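Local coordinates for GDSL-like protein (Roseburia intestinalis L1-82, PDB 6HFZ), which removes acetyl groups from acetylated beta-mannans as a two-domain esterase of the GDSL-like, SGNH-hydrolase type, at residues 27-41 / 67-81. Residues are numbered along the deposited sequence; the frame is centred on the assembly and turned at random.
Sequences AKAGEALNIAFLGGS and FPQADFTYINAGIGG. With ACT (acetate ion), chain E.
Leu33 and Phe72 run alongside each other from neighbouring parallel strands, 32-39 and 71-78, whose axes run 4.6 Å apart at 5°. Alternating backbone bonds hold the register; Ile35 N, for example, donates to Thr73 O at 2.9 Å. In Phe72, CG is anti to the carbonyl carbon, beside the backbone N (chi1 -64°), which brings the end of the ring close to strand 32-39, and its atoms can be followed outward: CB lies 4.0 Å from Leu33 O, CD1 meets Ile35 CG1 at 3.6 Å, CE1 meets Leu33 CD1 at 3.7 Å, and CZ ends near Ala27 CB. That same methyl sits over one face of the Phe67 ring, 3.7 Å from its centroid and 22° off the normal, a CH-pi contact. Were Phe67 an alanine, the Ala27 methyl would probably lose its aromatic floor, with a gap opened beside Met24 of helix 18-28. Near the opposite end, Ser41 N and Gly81 N both donate to acetate OXT, the latter at 2.8 Å, and Asn110 ND2 also bonds the ion, as in the oxyanion hole of SGNH hydrolases; His193 NE2, probably of the catalytic triad, bonds it too, with Ser41 the probable nucleophile. Strand 71-78 forms the edge of the parallel part of the sheet, strand 102-106 flanks 32-39 on its other side, helix 55-66 packs on Ile35, Phe37 and Tyr74, and helix 84-96 packs on Ala36 and Leu38 of the other face.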
loop_
_atom_site.group_PDB
_atom_site.type_symbol
_atom_site.label_atom_id
_atom_site.label_comp_id
_atom_site.label_asym_id
_atom_site.label_seq_id
_atom_site.Cartn_x
_atom_site.Cartn_y
_atom_site.Cartn_z
ATOM N N ALA A 27 -3.903 -5.731 26.184
ATOM C CA ALA A 27 -4.884 -4.613 26.307
ATOM C C ALA A 27 -5.682 -4.776 27.602
ATOM O O ALA A 27 -5.955 -3.808 28.317
ATOM C CB ALA A 27 -5.821 -4.626 25.124
ATOM N N LYS A 28 -6.042 -6.019 27.891
ATOM C CA LYS A 28 -6.872 -6.334 29.073
ATOM C C LYS A 28 -6.079 -5.960 30.341
ATOM O O LYS A 28 -6.652 -5.373 31.305
ATOM C CB LYS A 28 -7.258 -7.812 29.004
ATOM C CG LYS A 28 -8.353 -8.244 29.968
ATOM C CD LYS A 28 -8.922 -9.610 29.605
ATOM C CE LYS A 28 -10.435 -9.687 29.708
ATOM N NZ LYS A 28 -10.884 -9.681 31.120
ATOM N N ALA A 29 -4.754 -6.212 30.300
ATOM C CA ALA A 29 -3.818 -5.909 31.393
ATOM C C ALA A 29 -3.475 -4.411 31.467
ATOM O O ALA A 29 -2.712 -3.994 32.362
ATOM C CB ALA A 29 -2.569 -6.737 31.246
ATOM N N GLY A 30 -3.977 -3.614 30.516
ATOM C CA GLY A 30 -3.910 -2.142 30.553
ATOM C C GLY A 30 -2.632 -1.563 29.956
ATOM O O GLY A 30 -2.282 -0.408 30.231
ATOM N N GLU A 31 -1.932 -2.352 29.130
ATOM C CA GLU A 31 -0.683 -1.917 28.496
ATOM C C GLU A 31 -0.932 -0.824 27.436
ATOM O O GLU A 31 -2.050 -0.529 27.050
ATOM C CB GLU A 31 0.011 -3.110 27.843
ATOM C CG GLU A 31 0.479 -4.175 28.808
ATOM C CD GLU A 31 1.389 -5.237 28.209
ATOM O OE1 GLU A 31 1.959 -5.010 27.088
ATOM O OE2 GLU A 31 1.567 -6.275 28.870
ATOM N N ALA A 32 0.152 -0.209 26.973
ATOM C CA ALA A 32 0.110 0.772 25.877
ATOM C C ALA A 32 0.380 0.049 24.540
ATOM O O ALA A 32 1.343 -0.690 24.417
ATOM C CB ALA A 32 1.110 1.864 26.130
ATOM N N LEU A 33 -0.508 0.251 23.549
ATOM C CA LEU A 33 -0.486 -0.519 22.324
ATOM C C LEU A 33 -0.628 0.403 21.114
ATOM O O LEU A 33 -1.322 1.433 21.145
ATOM C CB LEU A 33 -1.605 -1.557 22.372
ATOM C CG LEU A 33 -1.427 -2.627 23.438
ATOM C CD1 LEU A 33 -2.748 -3.323 23.728
ATOM C CD2 LEU A 33 -0.342 -3.628 23.058
ATOM N N ASN A 34 0.056 0.004 20.036
ATOM C CA ASN A 34 0.089 0.748 18.802
ATOM C C ASN A 34 -0.743 -0.006 17.744
ATOM O O ASN A 34 -0.440 -1.123 17.424
ATOM C CB ASN A 34 1.545 0.900 18.363
ATOM C CG ASN A 34 2.358 1.760 19.313
ATOM O OD1 ASN A 34 1.849 2.715 19.892
ATOM N ND2 ASN A 34 3.639 1.476 19.434
ATOM N N ILE A 35 -1.797 0.639 17.260
ATOM C CA ILE A 35 -2.763 0.063 16.335
ATOM C C ILE A 35 -2.537 0.704 14.958
ATOM O O ILE A 35 -2.787 1.912 14.830
ATOM C CB ILE A 35 -4.180 0.346 16.872
ATOM C CG1 ILE A 35 -4.373 -0.124 18.325
ATOM C CG2 ILE A 35 -5.248 -0.233 15.941
ATOM C CD1 ILE A 35 -4.143 -1.602 18.570
ATOM N N ALA A 36 -2.093 -0.083 13.956
ATOM C CA ALA A 36 -1.667 0.472 12.710
ATOM C C ALA A 36 -2.459 -0.087 11.525
ATOM O O ALA A 36 -2.993 -1.177 11.564
ATOM C CB ALA A 36 -0.200 0.255 12.534
ATOM N N PHE A 37 -2.404 0.680 10.444
ATOM C CA PHE A 37 -3.096 0.373 9.192
ATOM C C PHE A 37 -2.216 0.768 8.011
ATOM O O PHE A 37 -1.756 1.881 7.964
ATOM C CB PHE A 37 -4.396 1.170 9.102
ATOM C CG PHE A 37 -5.300 1.008 10.291
ATOM C CD1 PHE A 37 -5.059 1.715 11.461
ATOM C CD2 PHE A 37 -6.424 0.187 10.236
ATOM C CE1 PHE A 37 -5.889 1.580 12.552
ATOM C CE2 PHE A 37 -7.206 0.002 11.358
ATOM C CZ PHE A 37 -6.952 0.716 12.500
ATOM N N LEU A 38 -1.982 -0.179 7.080
ATOM C CA LEU A 38 -1.179 0.039 5.901
ATOM C C LEU A 38 -2.039 -0.346 4.691
ATOM O O LEU A 38 -2.534 -1.435 4.582
ATOM C CB LEU A 38 0.112 -0.782 5.982
ATOM C CG LEU A 38 1.098 -0.601 4.817
ATOM C CD1 LEU A 38 1.826 0.717 4.959
ATOM C CD2 LEU A 38 2.099 -1.754 4.776
ATOM N N GLY A 39 -2.202 0.590 3.787
ATOM C CA GLY A 39 -3.111 0.416 2.689
ATOM C C GLY A 39 -3.117 1.609 1.757
ATOM O O GLY A 39 -2.253 2.485 1.874
ATOM N N GLY A 40 -4.080 1.603 0.807
ATOM C CA GLY A 40 -4.365 2.669 -0.180
ATOM C C GLY A 40 -5.331 3.730 0.332
ATOM O O GLY A 40 -5.377 4.007 1.537
ATOM N N SER A 41 -6.105 4.332 -0.572
ATOM C CA SER A 41 -6.887 5.536 -0.215
ATOM C C SER A 41 -8.029 5.222 0.757
ATOM O O SER A 41 -8.393 6.060 1.584
ATOM C CB SER A 41 -7.458 6.200 -1.412
ATOM O OG SER A 41 -8.328 5.305 -2.038
ATOM N N PHE A 67 -11.253 -2.021 25.537
ATOM C CA PHE A 67 -10.203 -2.136 26.571
ATOM C C PHE A 67 -9.908 -0.740 27.113
ATOM O O PHE A 67 -8.885 -0.133 26.785
ATOM C CB PHE A 67 -8.958 -2.837 25.999
ATOM C CG PHE A 67 -9.188 -4.153 25.281
ATOM C CD1 PHE A 67 -9.317 -5.347 25.986
ATOM C CD2 PHE A 67 -9.255 -4.206 23.888
ATOM C CE1 PHE A 67 -9.495 -6.557 25.329
ATOM C CE2 PHE A 67 -9.437 -5.414 23.234
ATOM C CZ PHE A 67 -9.564 -6.590 23.949
ATOM N N PRO A 68 -10.841 -0.123 27.882
ATOM C CA PRO A 68 -10.671 1.264 28.334
ATOM C C PRO A 68 -9.458 1.516 29.254
ATOM O O PRO A 68 -9.040 2.672 29.427
ATOM C CB PRO A 68 -11.973 1.586 29.090
ATOM C CG PRO A 68 -12.590 0.244 29.411
ATOM C CD PRO A 68 -12.122 -0.709 28.325
ATOM N N GLN A 69 -8.909 0.439 29.812
ATOM C CA GLN A 69 -7.760 0.470 30.718
ATOM C C GLN A 69 -6.451 0.621 29.922
ATOM O O GLN A 69 -5.441 1.005 30.500
ATOM C CB GLN A 69 -7.753 -0.786 31.611
ATOM C CG GLN A 69 -7.777 -2.126 30.874
ATOM C CD GLN A 69 -9.153 -2.636 30.493
ATOM O OE1 GLN A 69 -10.085 -1.870 30.247
ATOM N NE2 GLN A 69 -9.301 -3.949 30.447
ATOM N N ALA A 70 -6.454 0.278 28.618
ATOM C CA ALA A 70 -5.225 0.364 27.787
ATOM C C ALA A 70 -5.086 1.765 27.171
ATOM O O ALA A 70 -6.061 2.513 27.063
ATOM C CB ALA A 70 -5.243 -0.716 26.737
ATOM N N ASP A 71 -3.846 2.118 26.802
ATOM C CA ASP A 71 -3.528 3.350 26.062
ATOM C C ASP A 71 -3.187 3.019 24.601
ATOM O O ASP A 71 -2.175 2.404 24.321
ATOM C CB ASP A 71 -2.334 4.069 26.683
ATOM C CG ASP A 71 -2.723 4.791 27.953
ATOM O OD1 ASP A 71 -3.529 5.737 27.848
ATOM O OD2 ASP A 71 -2.256 4.362 29.039
ATOM N N PHE A 72 -4.038 3.448 23.684
ATOM C CA PHE A 72 -3.809 3.110 22.269
ATOM C C PHE A 72 -3.333 4.329 21.482
ATOM O O PHE A 72 -3.823 5.457 21.701
ATOM C CB PHE A 72 -5.087 2.563 21.644
ATOM C CG PHE A 72 -5.561 1.270 22.243
ATOM C CD1 PHE A 72 -4.946 0.076 21.877
ATOM C CD2 PHE A 72 -6.598 1.241 23.174
ATOM C CE1 PHE A 72 -5.397 -1.138 22.367
ATOM C CE2 PHE A 72 -7.051 0.027 23.651
ATOM C CZ PHE A 72 -6.437 -1.145 23.285
ATOM N N THR A 73 -2.451 4.046 20.499
ATOM C CA THR A 73 -1.913 5.010 19.571
ATOM C C THR A 73 -2.349 4.609 18.150
ATOM O O THR A 73 -2.216 3.448 17.818
ATOM C CB THR A 73 -0.383 5.087 19.646
ATOM O OG1 THR A 73 -0.045 5.489 20.979
ATOM C CG2 THR A 73 0.214 6.096 18.685
ATOM N N TYR A 74 -2.864 5.586 17.415
ATOM C CA TYR A 74 -3.454 5.424 16.056
ATOM C C TYR A 74 -2.377 5.724 15.011
ATOM O O TYR A 74 -1.844 6.832 15.008
ATOM C CB TYR A 74 -4.637 6.364 15.886
ATOM C CG TYR A 74 -5.313 6.392 14.530
ATOM C CD1 TYR A 74 -5.951 5.273 14.009
ATOM C CD2 TYR A 74 -5.390 7.560 13.804
ATOM C CE1 TYR A 74 -6.581 5.298 12.775
ATOM C CE2 TYR A 74 -6.085 7.624 12.600
ATOM C CZ TYR A 74 -6.669 6.489 12.068
ATOM O OH TYR A 74 -7.353 6.681 10.889
ATOM N N ILE A 75 -2.023 4.719 14.181
ATOM C CA ILE A 75 -1.036 4.852 13.120
ATOM C C ILE A 75 -1.703 4.563 11.768
ATOM O O ILE A 75 -1.957 3.413 11.485
ATOM C CB ILE A 75 0.164 3.925 13.357
ATOM C CG1 ILE A 75 0.829 4.206 14.706
ATOM C CG2 ILE A 75 1.173 3.978 12.211
ATOM C CD1 ILE A 75 1.429 2.959 15.262
ATOM N N ASN A 76 -2.000 5.625 11.008
ATOM C CA ASN A 76 -2.628 5.497 9.698
ATOM C C ASN A 76 -1.572 5.751 8.638
ATOM O O ASN A 76 -1.247 6.887 8.385
ATOM C CB ASN A 76 -3.832 6.402 9.493
ATOM C CG ASN A 76 -4.580 6.014 8.235
ATOM O OD1 ASN A 76 -3.960 5.683 7.224
ATOM N ND2 ASN A 76 -5.900 6.017 8.313
ATOM N N ALA A 77 -1.114 4.654 8.017
ATOM C CA ALA A 77 -0.058 4.658 7.012
ATOM C C ALA A 77 -0.649 4.398 5.619
ATOM O O ALA A 77 0.016 3.842 4.742
ATOM C CB ALA A 77 0.988 3.644 7.350
ATOM N N GLY A 78 -1.901 4.785 5.410
ATOM C CA GLY A 78 -2.541 4.746 4.087
ATOM C C GLY A 78 -2.014 5.847 3.166
ATOM O O GLY A 78 -1.811 6.991 3.620
ATOM N N ILE A 79 -1.818 5.508 1.885
ATOM C CA ILE A 79 -1.456 6.476 0.876
ATOM C C ILE A 79 -2.286 6.153 -0.361
ATOM O O ILE A 79 -2.177 5.071 -0.878
ATOM C CB ILE A 79 0.055 6.484 0.551
ATOM C CG1 ILE A 79 0.965 6.751 1.754
ATOM C CG2 ILE A 79 0.328 7.474 -0.576
ATOM C CD1 ILE A 79 2.438 6.669 1.440
ATOM N N GLY A 80 -3.120 7.110 -0.783
ATOM C CA GLY A 80 -4.034 6.894 -1.878
ATOM C C GLY A 80 -3.356 6.548 -3.180
ATOM O O GLY A 80 -2.327 7.151 -3.559
ATOM N N GLY A 81 -3.971 5.603 -3.898
ATOM C CA GLY A 81 -3.604 5.229 -5.242
ATOM C C GLY A 81 -2.240 4.552 -5.317
ATOM O O GLY A 81 -1.540 4.721 -6.336
HETATM C C ACT E . -7.340 3.932 -3.892
HETATM O O ACT E . -7.800 4.849 -4.641
HETATM O OXT ACT E . -6.206 3.962 -3.405
HETATM C CH3 ACT E . -8.155 2.725 -3.553
#